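NAD-dependent epimerase/dehydratase (Bacteroides thetaiotaomicron, PDB 3DHN) probably binds NAD or NADP on a Rossmann fold and may act as an oxidoreductase, its substrate not being established. Local coordinates at residues 6-11 with 66-71; 53-58 with 89-94; 60-65 with 99-104; 158-163 with 195-200; 164-169 with 190-195. All blocks are in the same frame, centred on the assembly; numbering follows the deposited sequence.

Contact 1 (6-11 with 66-71); sequences KIVLIG and KGADAV
Lys-6 and Asp-69 grip each other with two hydrogen bonds in opposite senses. Asp-69 N donates a hydrogen bond to Lys-6 O at 2.8 Å, while Lys-6 N reaches Asp-69 OD1 at 3.1 Å. The second bond is nearly straight at the hydrogen (166°), yet it meets the carboxylate from above its plane. Asp-69 CG stands beside its own backbone N (chi1 -65°), which turns the carboxylate back over the start of strand 6-10. The same OD1 also accepts from Lys-5 N, so one oxygen holds two consecutive amides there. Further along, Val-8 N donates to Ala-70 O at 3.2 Å, and a CA-H...O contact from Ile-7 CA reaches that same carbonyl. This is the parallel pairing of two inner strands of a Rossmann sheet: strand 6-10 runs into Gly-11, which opens a Gly-x-x-Gly-x-x-Gly sequence of the kind that wraps a dinucleotide. Strand 30-34 occupies the other edge of strand 6-10, where the backbone of Ile-7 bonds to Glu-30 and Thr-32. Val-8 O receives a CA-H...O contact from Val-71 CA at 3.5 Å, and the backbone of Val-8 is further bonded to Ile-72. On the face of Val-8 and Val-71 the contacts are purely apolar. Val-8 CG2 rests on Ala-68 CB at 3.6 Å, and Ile-10 CD1 lies obliquely against Val-71 CG1 at 4.1 Å.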
# COMPACT_ATOMS: atom_id res chain seq x y z
N LYS A 6 4.18 -16.06 -7.11
CA LYS A 6 4.56 -16.03 -5.71
C LYS A 6 4.83 -14.62 -5.21
O LYS A 6 5.61 -13.88 -5.81
CB LYS A 6 5.80 -16.89 -5.48
CG LYS A 6 5.51 -18.37 -5.23
CD LYS A 6 6.77 -19.09 -4.76
CE LYS A 6 7.32 -18.46 -3.47
NZ LYS A 6 8.67 -18.99 -3.11
N ILE A 7 4.19 -14.26 -4.10
CA ILE A 7 4.34 -12.92 -3.53
C ILE A 7 4.46 -12.92 -2.02
O ILE A 7 4.06 -13.88 -1.34
CB ILE A 7 3.14 -12.01 -3.90
CG1 ILE A 7 1.89 -12.45 -3.12
CG2 ILE A 7 2.85 -12.08 -5.39
CD1 ILE A 7 0.66 -11.58 -3.38
N VAL A 8 5.02 -11.84 -1.50
CA VAL A 8 5.17 -11.65 -0.06
C VAL A 8 4.35 -10.41 0.30
O VAL A 8 4.42 -9.39 -0.39
CB VAL A 8 6.63 -11.37 0.33
CG1 VAL A 8 6.74 -11.29 1.84
CG2 VAL A 8 7.53 -12.46 -0.23
N LEU A 9 3.57 -10.51 1.37
CA LEU A 9 2.75 -9.40 1.82
C LEU A 9 3.26 -9.00 3.20
O LEU A 9 3.07 -9.73 4.17
CB LEU A 9 1.28 -9.83 1.91
CG LEU A 9 0.15 -8.83 1.59
CD1 LEU A 9 -1.14 -9.39 2.18
CD2 LEU A 9 0.43 -7.45 2.15
N ILE A 10 3.92 -7.85 3.28
CA ILE A 10 4.45 -7.37 4.55
C ILE A 10 3.41 -6.51 5.28
O ILE A 10 2.91 -5.52 4.74
CB ILE A 10 5.74 -6.56 4.33
CG1 ILE A 10 6.83 -7.48 3.75
CG2 ILE A 10 6.21 -5.94 5.64
CD1 ILE A 10 8.12 -6.77 3.40
N GLY A 11 3.10 -6.91 6.51
CA GLY A 11 2.12 -6.19 7.29
C GLY A 11 0.73 -6.64 6.89
O GLY A 11 -0.18 -5.82 6.69
N LYS A 66 13.35 -13.35 -0.51
CA LYS A 66 14.10 -14.11 -1.52
C LYS A 66 13.20 -15.08 -2.29
O LYS A 66 12.43 -15.84 -1.69
CB LYS A 66 15.23 -14.92 -0.86
CG LYS A 66 16.47 -14.12 -0.48
CD LYS A 66 17.49 -15.02 0.23
CE LYS A 66 18.71 -14.23 0.69
NZ LYS A 66 19.63 -15.09 1.50
N GLY A 67 13.30 -15.04 -3.61
CA GLY A 67 12.52 -15.94 -4.44
C GLY A 67 11.16 -15.45 -4.91
O GLY A 67 10.59 -15.99 -5.86
N ALA A 68 10.64 -14.43 -4.25
CA ALA A 68 9.34 -13.90 -4.61
C ALA A 68 9.34 -13.21 -5.98
O ALA A 68 10.35 -12.65 -6.40
CB ALA A 68 8.86 -12.94 -3.54
N ASP A 69 8.20 -13.28 -6.66
CA ASP A 69 8.03 -12.65 -7.96
C ASP A 69 7.77 -11.15 -7.74
O ASP A 69 8.13 -10.32 -8.58
CB ASP A 69 6.84 -13.28 -8.70
CG ASP A 69 7.07 -14.76 -9.04
OD1 ASP A 69 6.11 -15.43 -9.49
OD2 ASP A 69 8.20 -15.26 -8.85
N ALA A 70 7.15 -10.81 -6.61
CA ALA A 70 6.85 -9.43 -6.26
C ALA A 70 6.55 -9.31 -4.77
O ALA A 70 6.21 -10.30 -4.10
CB ALA A 70 5.66 -8.91 -7.06
N VAL A 71 6.69 -8.10 -4.24
CA VAL A 71 6.43 -7.83 -2.84
C VAL A 71 5.49 -6.64 -2.68
O VAL A 71 5.65 -5.62 -3.34
CB VAL A 71 7.74 -7.51 -2.07
CG1 VAL A 71 7.42 -6.99 -0.66
CG2 VAL A 71 8.61 -8.75 -1.98

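Contact 2 (53-58 with 89-94); sequences ADVSSL and IKVYLT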
# COMPACT_ATOMS: atom_id res chain seq x y z
N ALA A 53 8.77 -11.35 11.09
CA ALA A 53 10.00 -10.72 10.65
C ALA A 53 10.15 -9.36 11.32
O ALA A 53 9.15 -8.71 11.63
CB ALA A 53 10.00 -10.56 9.13
N ASP A 54 11.38 -8.95 11.54
CA ASP A 54 11.63 -7.65 12.15
C ASP A 54 11.75 -6.63 11.02
O ASP A 54 12.85 -6.37 10.52
CB ASP A 54 12.93 -7.68 12.96
CG ASP A 54 13.06 -6.47 13.86
OD1 ASP A 54 12.67 -5.36 13.44
OD2 ASP A 54 13.56 -6.63 14.99
N VAL A 55 10.62 -6.07 10.62
CA VAL A 55 10.58 -5.10 9.53
C VAL A 55 11.64 -3.99 9.62
O VAL A 55 11.96 -3.36 8.61
CB VAL A 55 9.16 -4.48 9.40
CG1 VAL A 55 9.19 -3.01 9.78
CG2 VAL A 55 8.64 -4.67 8.00
N SER A 56 12.18 -3.76 10.82
CA SER A 56 13.19 -2.72 10.99
C SER A 56 14.60 -3.26 10.72
O SER A 56 15.58 -2.51 10.72
CB SER A 56 13.13 -2.14 12.41
OG SER A 56 13.70 -3.02 13.37
N SER A 57 14.70 -4.57 10.49
CA SER A 57 15.96 -5.24 10.22
C SER A 57 16.14 -5.54 8.73
O SER A 57 15.39 -6.33 8.15
CB SER A 57 16.04 -6.55 11.01
OG SER A 57 17.00 -7.42 10.44
N LEU A 58 17.14 -4.91 8.12
CA LEU A 58 17.42 -5.09 6.70
C LEU A 58 17.62 -6.56 6.35
O LEU A 58 17.04 -7.06 5.39
CB LEU A 58 18.67 -4.30 6.30
CG LEU A 58 19.16 -4.41 4.85
CD1 LEU A 58 18.21 -3.67 3.93
CD2 LEU A 58 20.56 -3.82 4.74
N ILE A 89 10.13 7.01 8.88
CA ILE A 89 10.76 7.19 7.57
C ILE A 89 11.90 6.18 7.42
O ILE A 89 12.09 5.60 6.35
CB ILE A 89 11.37 8.60 7.43
CG1 ILE A 89 10.27 9.67 7.50
CG2 ILE A 89 12.14 8.71 6.11
CD1 ILE A 89 9.70 10.06 6.14
N LYS A 90 12.64 5.98 8.51
CA LYS A 90 13.77 5.07 8.52
C LYS A 90 13.34 3.64 8.23
O LYS A 90 14.05 2.91 7.54
CB LYS A 90 14.49 5.15 9.87
N VAL A 91 12.18 3.24 8.76
CA VAL A 91 11.68 1.89 8.54
C VAL A 91 11.16 1.69 7.12
O VAL A 91 11.31 0.60 6.55
CB VAL A 91 10.56 1.53 9.54
CG1 VAL A 91 9.95 0.20 9.17
CG2 VAL A 91 11.13 1.47 10.95
N TYR A 92 10.54 2.72 6.55
CA TYR A 92 10.03 2.63 5.18
C TYR A 92 11.19 2.33 4.25
O TYR A 92 11.06 1.56 3.30
CB TYR A 92 9.36 3.94 4.74
CG TYR A 92 8.01 4.24 5.38
CD1 TYR A 92 7.07 3.23 5.58
CD2 TYR A 92 7.66 5.55 5.75
CE1 TYR A 92 5.82 3.51 6.12
CE2 TYR A 92 6.42 5.84 6.29
CZ TYR A 92 5.50 4.81 6.47
OH TYR A 92 4.26 5.08 7.02
N LEU A 93 12.34 2.94 4.54
CA LEU A 93 13.55 2.76 3.74
C LEU A 93 14.13 1.35 3.85
O LEU A 93 14.49 0.74 2.85
CB LEU A 93 14.64 3.76 4.15
CG LEU A 93 14.95 4.91 3.20
CD1 LEU A 93 16.21 5.63 3.69
CD2 LEU A 93 15.16 4.39 1.78
N THR A 94 14.23 0.86 5.08
CA THR A 94 14.76 -0.48 5.34
C THR A 94 13.99 -1.54 4.56
O THR A 94 14.57 -2.51 4.07
CB THR A 94 14.71 -0.83 6.84
OG1 THR A 94 15.50 0.10 7.58
CG2 THR A 94 15.24 -2.24 7.09
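A type I beta turn from Asp-54 to Ser-57 carries the loop past the side of helix 87-101, bringing Ser-56 CA to 5.4 Å from Val-91 CA. No hydrogen bond joins the two segments; the contact is made by methyl groups, against other carbons and against the loop backbone. Val-55 CG1 meets Val-91 CG1 at 3.4 Å, tighter than ordinary van der Waals contact, the two side chains crossing at about a right angle. Val-55 itself has an unusual, eclipsed rotation (chi1 112°), consistent with a strained fit. One turn on, Thr-94 points its methyl at the loop: CG2 stands 3.4 Å from Leu-58 N and also lies against Ser-56 O and Leu-58 CB. With chi1 at -61°, the hydroxyl of Thr-94 is held beside its own backbone N, and OG1 bonds Lys-90 O at 3.2 Å. Thr-94 N reaches that carbonyl too, from the opposite face of its plane, so the helix satisfies the hydroxyl internally. In the Rossmann fold this loop joins strand 48-51 to helix 58-65, and in related dehydrogenases an aspartate here often lies close to the cofactor's adenine. Asp-54 fixes the turn: its OD1 takes Ser-56 N on the anti side, an Asx turn, and Ser-56 OG at 2.6 Å on the syn side. Ser-57 is the N-cap of helix 58-65, its OG accepting from Glu-60 N. Phe-75 touches both Val-55 and Val-91, and Ile-95 packs on Val-55 as well.

Contact 3 (60-65 with 99-104); sequences EVCEVC and VKKAGV
Cys-62 turns SG anti to its backbone N (chi1 175°) and sends it along Lys-101, whereas Cys-65 keeps SG beside its own N (chi1 -64°) and aims it at Val-99. The two thiols thus serve different levels of one helix pair and stand 7.7 Å apart, Cys-62 SG to Cys-65 SG, with no disulfide between them. Cys-62 SG rests against Lys-101 CG at 3.7 Å, touching the aliphatic part of the lysine before its chain bends off at its far torsions. Between the sulfurs sits Ala-102, a small side chain at the closest CA approach (to Cys-62). Its CB lies 3.4 Å from Cys-62 O and 4.0 Å from Cys-65 CB, pressed into the last turn of helix 58-65. Deeper in, Cys-65 SG meets Val-99 CG2 at 4.2 Å, and Val-61 CG1 approaches the Val-99 backbone. Both Cys-65 and Val-99 also rest on Val-71. The two helices therefore pack side by side over strand 70-73, which links them in the chain: they lie on one face of the Rossmann sheet as successive crossover helices. Helix 87-101 finishes in a Schellman motif, Gly-103 at positive phi returning its N to Lys-100 O at 3.0 Å. Beyond this, Val-104 CG1 comes up to Cys-65 O at 3.7 Å. No hydrogen bond or ion pair spans the two segments; methyls and thiols meet each other, a lysine methylene and backbone carbonyl oxygens in van der Waals contact, consistent with close fit and burial holding the helices together.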
# COMPACT_ATOMS: atom_id res chain seq x y z
N GLU A 60 16.55 -9.23 7.87
CA GLU A 60 15.35 -10.04 8.00
C GLU A 60 14.37 -9.80 6.85
O GLU A 60 13.74 -10.74 6.35
CB GLU A 60 14.67 -9.78 9.36
CG GLU A 60 15.40 -10.44 10.53
CD GLU A 60 14.66 -10.30 11.84
OE1 GLU A 60 13.48 -10.71 11.91
OE2 GLU A 60 15.26 -9.78 12.81
N VAL A 61 14.26 -8.55 6.40
CA VAL A 61 13.38 -8.23 5.28
C VAL A 61 13.93 -8.89 4.01
O VAL A 61 13.18 -9.45 3.21
CB VAL A 61 13.29 -6.71 5.04
CG1 VAL A 61 12.48 -6.44 3.76
CG2 VAL A 61 12.63 -6.03 6.23
N CYS A 62 15.25 -8.82 3.82
CA CYS A 62 15.89 -9.42 2.65
C CYS A 62 15.67 -10.93 2.58
O CYS A 62 15.34 -11.48 1.53
CB CYS A 62 17.40 -9.13 2.68
SG CYS A 62 18.38 -9.93 1.37
N GLU A 63 15.86 -11.59 3.71
CA GLU A 63 15.73 -13.04 3.80
C GLU A 63 14.36 -13.61 3.44
O GLU A 63 14.27 -14.58 2.69
CB GLU A 63 16.14 -13.50 5.20
CG GLU A 63 16.50 -14.98 5.32
CD GLU A 63 17.64 -15.40 4.40
OE1 GLU A 63 18.59 -14.60 4.22
OE2 GLU A 63 17.58 -16.53 3.86
N VAL A 64 13.29 -13.00 3.97
CA VAL A 64 11.94 -13.49 3.71
C VAL A 64 11.41 -13.21 2.30
O VAL A 64 10.48 -13.87 1.84
CB VAL A 64 10.92 -12.91 4.74
CG1 VAL A 64 10.70 -11.43 4.50
CG2 VAL A 64 9.61 -13.67 4.64
N CYS A 65 12.00 -12.23 1.61
CA CYS A 65 11.56 -11.88 0.27
C CYS A 65 12.28 -12.64 -0.85
O CYS A 65 11.86 -12.57 -2.01
CB CYS A 65 11.71 -10.37 0.04
SG CYS A 65 10.66 -9.35 1.10
N VAL A 99 14.00 -5.34 0.10
CA VAL A 99 13.39 -5.95 -1.07
C VAL A 99 14.34 -5.93 -2.27
O VAL A 99 14.39 -6.88 -3.05
CB VAL A 99 12.07 -5.23 -1.44
CG1 VAL A 99 11.53 -5.77 -2.74
CG2 VAL A 99 11.04 -5.44 -0.33
N LYS A 100 15.09 -4.84 -2.43
CA LYS A 100 16.03 -4.73 -3.54
C LYS A 100 17.21 -5.69 -3.35
O LYS A 100 17.64 -6.34 -4.29
CB LYS A 100 16.57 -3.29 -3.65
CG LYS A 100 15.57 -2.30 -4.24
CD LYS A 100 16.21 -0.94 -4.50
CE LYS A 100 16.72 -0.30 -3.22
NZ LYS A 100 17.28 1.07 -3.43
N LYS A 101 17.70 -5.79 -2.12
CA LYS A 101 18.83 -6.66 -1.84
C LYS A 101 18.48 -8.13 -2.03
O LYS A 101 19.37 -8.97 -2.17
CB LYS A 101 19.36 -6.41 -0.43
CG LYS A 101 20.57 -7.25 -0.05
CD LYS A 101 21.23 -6.73 1.21
CE LYS A 101 21.92 -5.39 0.95
NZ LYS A 101 22.99 -5.50 -0.09
N ALA A 102 17.19 -8.44 -2.05
CA ALA A 102 16.73 -9.82 -2.23
C ALA A 102 16.64 -10.19 -3.71
O ALA A 102 16.51 -11.36 -4.06
CB ALA A 102 15.37 -10.01 -1.57
N GLY A 103 16.71 -9.18 -4.57
CA GLY A 103 16.66 -9.44 -6.00
C GLY A 103 15.31 -9.34 -6.70
O GLY A 103 15.23 -9.65 -7.89
N VAL A 104 14.26 -8.92 -6.00
CA VAL A 104 12.95 -8.82 -6.64
C VAL A 104 12.87 -7.52 -7.44
O VAL A 104 13.41 -6.48 -7.04
CB VAL A 104 11.80 -8.87 -5.60
CG1 VAL A 104 12.19 -9.76 -4.42
CG2 VAL A 104 11.43 -7.49 -5.15

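Contact 4 (158-163 with 195-200); sequences VFFSPA and EDYAAA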
# COMPACT_ATOMS: atom_id res chain seq x y z
N VAL A 158 5.62 1.01 -7.15
CA VAL A 158 4.32 1.62 -7.37
C VAL A 158 3.80 2.02 -5.99
O VAL A 158 3.73 1.19 -5.08
CB VAL A 158 3.32 0.62 -8.02
CG1 VAL A 158 1.97 1.29 -8.21
CG2 VAL A 158 3.84 0.16 -9.37
N PHE A 159 3.48 3.30 -5.83
CA PHE A 159 2.97 3.85 -4.57
C PHE A 159 1.47 4.07 -4.82
O PHE A 159 1.09 4.89 -5.66
CB PHE A 159 3.67 5.18 -4.28
CG PHE A 159 3.42 5.74 -2.91
CD1 PHE A 159 3.93 5.12 -1.77
CD2 PHE A 159 2.74 6.96 -2.76
CE1 PHE A 159 3.78 5.70 -0.50
CE2 PHE A 159 2.58 7.55 -1.51
CZ PHE A 159 3.10 6.92 -0.37
N PHE A 160 0.62 3.33 -4.11
CA PHE A 160 -0.83 3.45 -4.32
C PHE A 160 -1.53 4.30 -3.26
O PHE A 160 -1.81 3.85 -2.15
CB PHE A 160 -1.43 2.03 -4.38
CG PHE A 160 -2.86 1.96 -4.88
CD1 PHE A 160 -3.44 3.03 -5.56
CD2 PHE A 160 -3.62 0.80 -4.67
CE1 PHE A 160 -4.76 2.95 -6.02
CE2 PHE A 160 -4.94 0.71 -5.13
CZ PHE A 160 -5.51 1.79 -5.81
N SER A 161 -1.78 5.56 -3.61
CA SER A 161 -2.45 6.51 -2.71
C SER A 161 -3.95 6.28 -2.63
O SER A 161 -4.66 6.48 -3.62
CB SER A 161 -2.23 7.96 -3.18
OG SER A 161 -0.90 8.42 -3.00
N PRO A 162 -4.46 5.87 -1.46
CA PRO A 162 -5.91 5.64 -1.31
C PRO A 162 -6.62 6.99 -1.25
O PRO A 162 -5.97 8.03 -1.23
CB PRO A 162 -6.01 4.91 0.03
CG PRO A 162 -4.84 5.49 0.81
CD PRO A 162 -3.74 5.48 -0.23
N ALA A 163 -7.95 6.97 -1.21
CA ALA A 163 -8.74 8.20 -1.10
C ALA A 163 -8.55 8.74 0.32
O ALA A 163 -8.16 7.99 1.22
CB ALA A 163 -10.22 7.90 -1.35
N GLU A 195 -12.10 -2.76 0.80
CA GLU A 195 -12.23 -3.89 -0.11
C GLU A 195 -11.96 -3.50 -1.57
O GLU A 195 -11.27 -4.22 -2.30
CB GLU A 195 -13.62 -4.52 0.03
CG GLU A 195 -13.90 -5.18 1.38
CD GLU A 195 -14.01 -4.18 2.53
OE1 GLU A 195 -14.37 -3.01 2.27
OE2 GLU A 195 -13.77 -4.58 3.69
N ASP A 196 -12.51 -2.37 -2.01
CA ASP A 196 -12.27 -1.94 -3.40
C ASP A 196 -10.83 -1.50 -3.62
O ASP A 196 -10.28 -1.68 -4.72
CB ASP A 196 -13.23 -0.82 -3.81
CG ASP A 196 -14.52 -1.36 -4.43
OD1 ASP A 196 -14.44 -2.39 -5.14
OD2 ASP A 196 -15.60 -0.75 -4.24
N TYR A 197 -10.20 -0.95 -2.58
CA TYR A 197 -8.80 -0.54 -2.68
C TYR A 197 -7.93 -1.79 -2.87
O TYR A 197 -6.96 -1.78 -3.63
CB TYR A 197 -8.37 0.23 -1.42
CG TYR A 197 -6.89 0.51 -1.35
CD1 TYR A 197 -5.99 -0.45 -0.87
CD2 TYR A 197 -6.37 1.74 -1.78
CE1 TYR A 197 -4.62 -0.19 -0.83
CE2 TYR A 197 -5.01 2.01 -1.75
CZ TYR A 197 -4.13 1.04 -1.26
OH TYR A 197 -2.78 1.32 -1.21
N ALA A 198 -8.27 -2.86 -2.17
CA ALA A 198 -7.50 -4.10 -2.28
C ALA A 198 -7.67 -4.73 -3.65
O ALA A 198 -6.71 -5.22 -4.25
CB ALA A 198 -7.92 -5.08 -1.19
N ALA A 199 -8.91 -4.73 -4.15
CA ALA A 199 -9.18 -5.31 -5.46
C ALA A 199 -8.35 -4.63 -6.53
O ALA A 199 -7.84 -5.28 -7.44
CB ALA A 199 -10.66 -5.19 -5.79
N ALA A 200 -8.22 -3.31 -6.41
CA ALA A 200 -7.44 -2.54 -7.37
C ALA A 200 -5.95 -2.85 -7.27
O ALA A 200 -5.26 -2.99 -8.29
CB ALA A 200 -7.68 -1.05 -7.16
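Tyr-197 of helix 194-206 lies against Phe-160 of strand 156-161 on one face of the Rossmann sheet, segment 195-200 of the helix running almost antiparallel to 158-161 of the strand (160°). Tyr-197 CB leaves the helix with CG anti to the backbone N (chi1 171°), which lays the ring out toward the strand end. At CG the ring passes the selenium of Met-166. CD2 and CE2 form the side that enters the contact: CE2 is 3.5 Å from Pro-162 CB, which comes in obliquely, and equally close to Phe-160 CD2. CZ lies over the same Phe-160 CD2. The two rings make an offset stack, centroids 4.4 Å apart and planes at 14°, the side chains sliding past each other in opposite directions. At the tip, Tyr-197 OH donates to Phe-160 O at 2.9 Å. That carbonyl oxygen lies at the tyrosine's edge in the ring plane, while the hydroxyl is tilted somewhat from the carbonyl plane. One residue thus binds the strand twice, by ring face and by hydroxyl, in a wholly buried setting. A phenylalanine in its place would probably keep much of the stack but leave Phe-160 O without the hydroxyl that bonds it here. Phe-160 also stacks with Phe-215 on neighbouring strand 213-218, continuing the aromatic packing along the sheet. The far end of the Phe-160 ring reaches the next helical turn, where CZ touches Ala-200 CB at 3.8 Å, while Phe-160 CE2 comes to 3.5 Å from the backbone Tyr-197 O.

Contact 5 (164-169 with 190-195); sequences ADMRPG and SHISVE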
# COMPACT_ATOMS: atom_id res chain seq x y z
N ALA A 164 -8.83 10.02 0.53
CA ALA A 164 -8.65 10.64 1.85
C ALA A 164 -9.36 9.91 2.99
O ALA A 164 -8.85 9.87 4.11
CB ALA A 164 -9.09 12.10 1.82
N ASP A 165 -10.51 9.32 2.71
CA ASP A 165 -11.28 8.60 3.72
C ASP A 165 -11.53 7.15 3.30
O ASP A 165 -12.39 6.87 2.46
CB ASP A 165 -12.60 9.33 3.98
CG ASP A 165 -13.48 8.63 5.00
OD1 ASP A 165 -12.94 8.02 5.94
OD2 ASP A 165 -14.72 8.72 4.86
N MSE A 166 -10.76 6.22 3.87
CA MSE A 166 -10.88 4.80 3.56
C MSE A 166 -11.32 3.97 4.77
O MSE A 166 -10.66 3.99 5.81
CB MSE A 166 -9.55 4.27 3.02
CG MSE A 166 -9.54 2.76 2.79
SE MSE A 166 -8.04 2.14 1.74
CE MSE A 166 -6.59 2.86 2.82
N ARG A 167 -12.42 3.23 4.61
CA ARG A 167 -12.96 2.42 5.70
C ARG A 167 -13.56 1.13 5.13
O ARG A 167 -13.73 1.00 3.92
CB ARG A 167 -14.08 3.17 6.43
CG ARG A 167 -13.97 4.69 6.34
CD ARG A 167 -15.35 5.34 6.26
NE ARG A 167 -15.72 6.00 7.51
CZ ARG A 167 -16.82 6.73 7.66
NH1 ARG A 167 -17.66 6.89 6.65
NH2 ARG A 167 -17.09 7.29 8.84
N PRO A 168 -13.87 0.17 6.01
CA PRO A 168 -14.46 -1.08 5.52
C PRO A 168 -15.79 -0.73 4.85
O PRO A 168 -16.51 0.15 5.32
CB PRO A 168 -14.64 -1.90 6.79
CG PRO A 168 -13.52 -1.43 7.67
CD PRO A 168 -13.54 0.07 7.45
N GLY A 169 -16.09 -1.39 3.74
CA GLY A 169 -17.32 -1.12 3.02
C GLY A 169 -17.67 -2.30 2.15
O GLY A 169 -17.58 -3.45 2.58
N SER A 190 -13.77 12.68 -0.83
CA SER A 190 -12.85 11.70 -1.37
C SER A 190 -12.89 10.44 -0.50
O SER A 190 -12.40 10.44 0.63
CB SER A 190 -11.43 12.27 -1.39
OG SER A 190 -10.46 11.28 -1.71
N HIS A 191 -13.48 9.37 -1.04
CA HIS A 191 -13.57 8.13 -0.28
C HIS A 191 -13.48 6.86 -1.13
O HIS A 191 -13.65 6.88 -2.35
CB HIS A 191 -14.86 8.11 0.55
CG HIS A 191 -16.11 8.23 -0.27
ND1 HIS A 191 -17.21 7.42 -0.08
CD2 HIS A 191 -16.46 9.10 -1.25
CE1 HIS A 191 -18.17 7.77 -0.92
NE2 HIS A 191 -17.74 8.78 -1.64
N ILE A 192 -13.18 5.76 -0.45
CA ILE A 192 -13.08 4.45 -1.08
C ILE A 192 -13.18 3.38 0.00
O ILE A 192 -12.81 3.62 1.16
CB ILE A 192 -11.73 4.28 -1.83
CG1 ILE A 192 -11.77 3.05 -2.73
CG2 ILE A 192 -10.58 4.18 -0.82
CD1 ILE A 192 -12.77 3.19 -3.89
N SER A 193 -13.68 2.21 -0.36
CA SER A 193 -13.78 1.13 0.61
C SER A 193 -12.44 0.40 0.64
O SER A 193 -11.69 0.41 -0.34
CB SER A 193 -14.86 0.12 0.23
OG SER A 193 -14.47 -0.68 -0.87
N VAL A 194 -12.14 -0.22 1.78
CA VAL A 194 -10.92 -0.98 1.95
C VAL A 194 -10.93 -2.16 0.98
O VAL A 194 -9.91 -2.50 0.39
CB VAL A 194 -10.80 -1.53 3.39
CG1 VAL A 194 -9.71 -2.57 3.46
CG2 VAL A 194 -10.49 -0.39 4.35
N GLU A 195 -12.10 -2.76 0.80
CA GLU A 195 -12.23 -3.89 -0.11
C GLU A 195 -11.96 -3.50 -1.57
O GLU A 195 -11.27 -4.22 -2.30
CB GLU A 195 -13.62 -4.52 0.03
CG GLU A 195 -13.90 -5.18 1.38
CD GLU A 195 -14.01 -4.18 2.53
OE1 GLU A 195 -14.37 -3.01 2.27
OE2 GLU A 195 -13.77 -4.58 3.69
O HOH W 1 -16.48 -4.40 5.11
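The carboxylate of Glu-195 takes Gly-169 N on the syn side of OE1 at 2.8 Å, 29° out of its plane; OE2 receives a weak bond from a water that also donates to Gly-169 O. A bend at chi2 (69°) folds the side chain back to this place. Arg-167 and Asp-165 form a long salt bridge within their strand, by charge alone: Asp-165 OD1 lies well out of the guanidinium plane, 3.8 Å from Arg-167 NE. The His-191 ring meets Tyr-219 edge-to-face. Strands 165-167 and 191-193 form a small two-stranded parallel sheet beside the main Rossmann sheet. Its rungs run from Asp-165 N to Ser-190 O, from Ile-192 N to Asp-165 O, weakly from Arg-167 N to Ile-192 O, and from Val-194 N to Arg-167 O. On one face Met-166, built as selenomethionine, lies alongside Ile-192 and crosses Val-194 at about a right angle, Met-166 CG 3.6 Å from Val-194 CG2. Were Glu-195 replaced, an alanine here would have no carboxylate, and Gly-169 N would probably lose its acceptor and the water one of its two partners. Ser-193 OG caps helix 194-206 through Asp-196 N. At the far end Ala-164 N donates to Ser-190 OG at 3.0 Å.

How the contacts relate
Contacts 1 and 4 lie in the interior and both use the main sheet, one through strand pairing and the other through a helix laid on it. Contact 3 is half buried and contact 2 is at the surface; both use helix 87-101, and Glu-60 bonds back to Asp-54 between them. Neither has a hydrogen bond across its segments, whereas contacts 1 and 5 rest on parallel backbone ladders. Val-71 of contact 1 touches Cys-65 and Val-99, so contact 3 roofs that strand. Contact 5, more open and partly charged, nests inside the loop closed by contact 4, shares Glu-195 and helix 194-206 with it, and lies about 31 Å from contact 3, centre to centre.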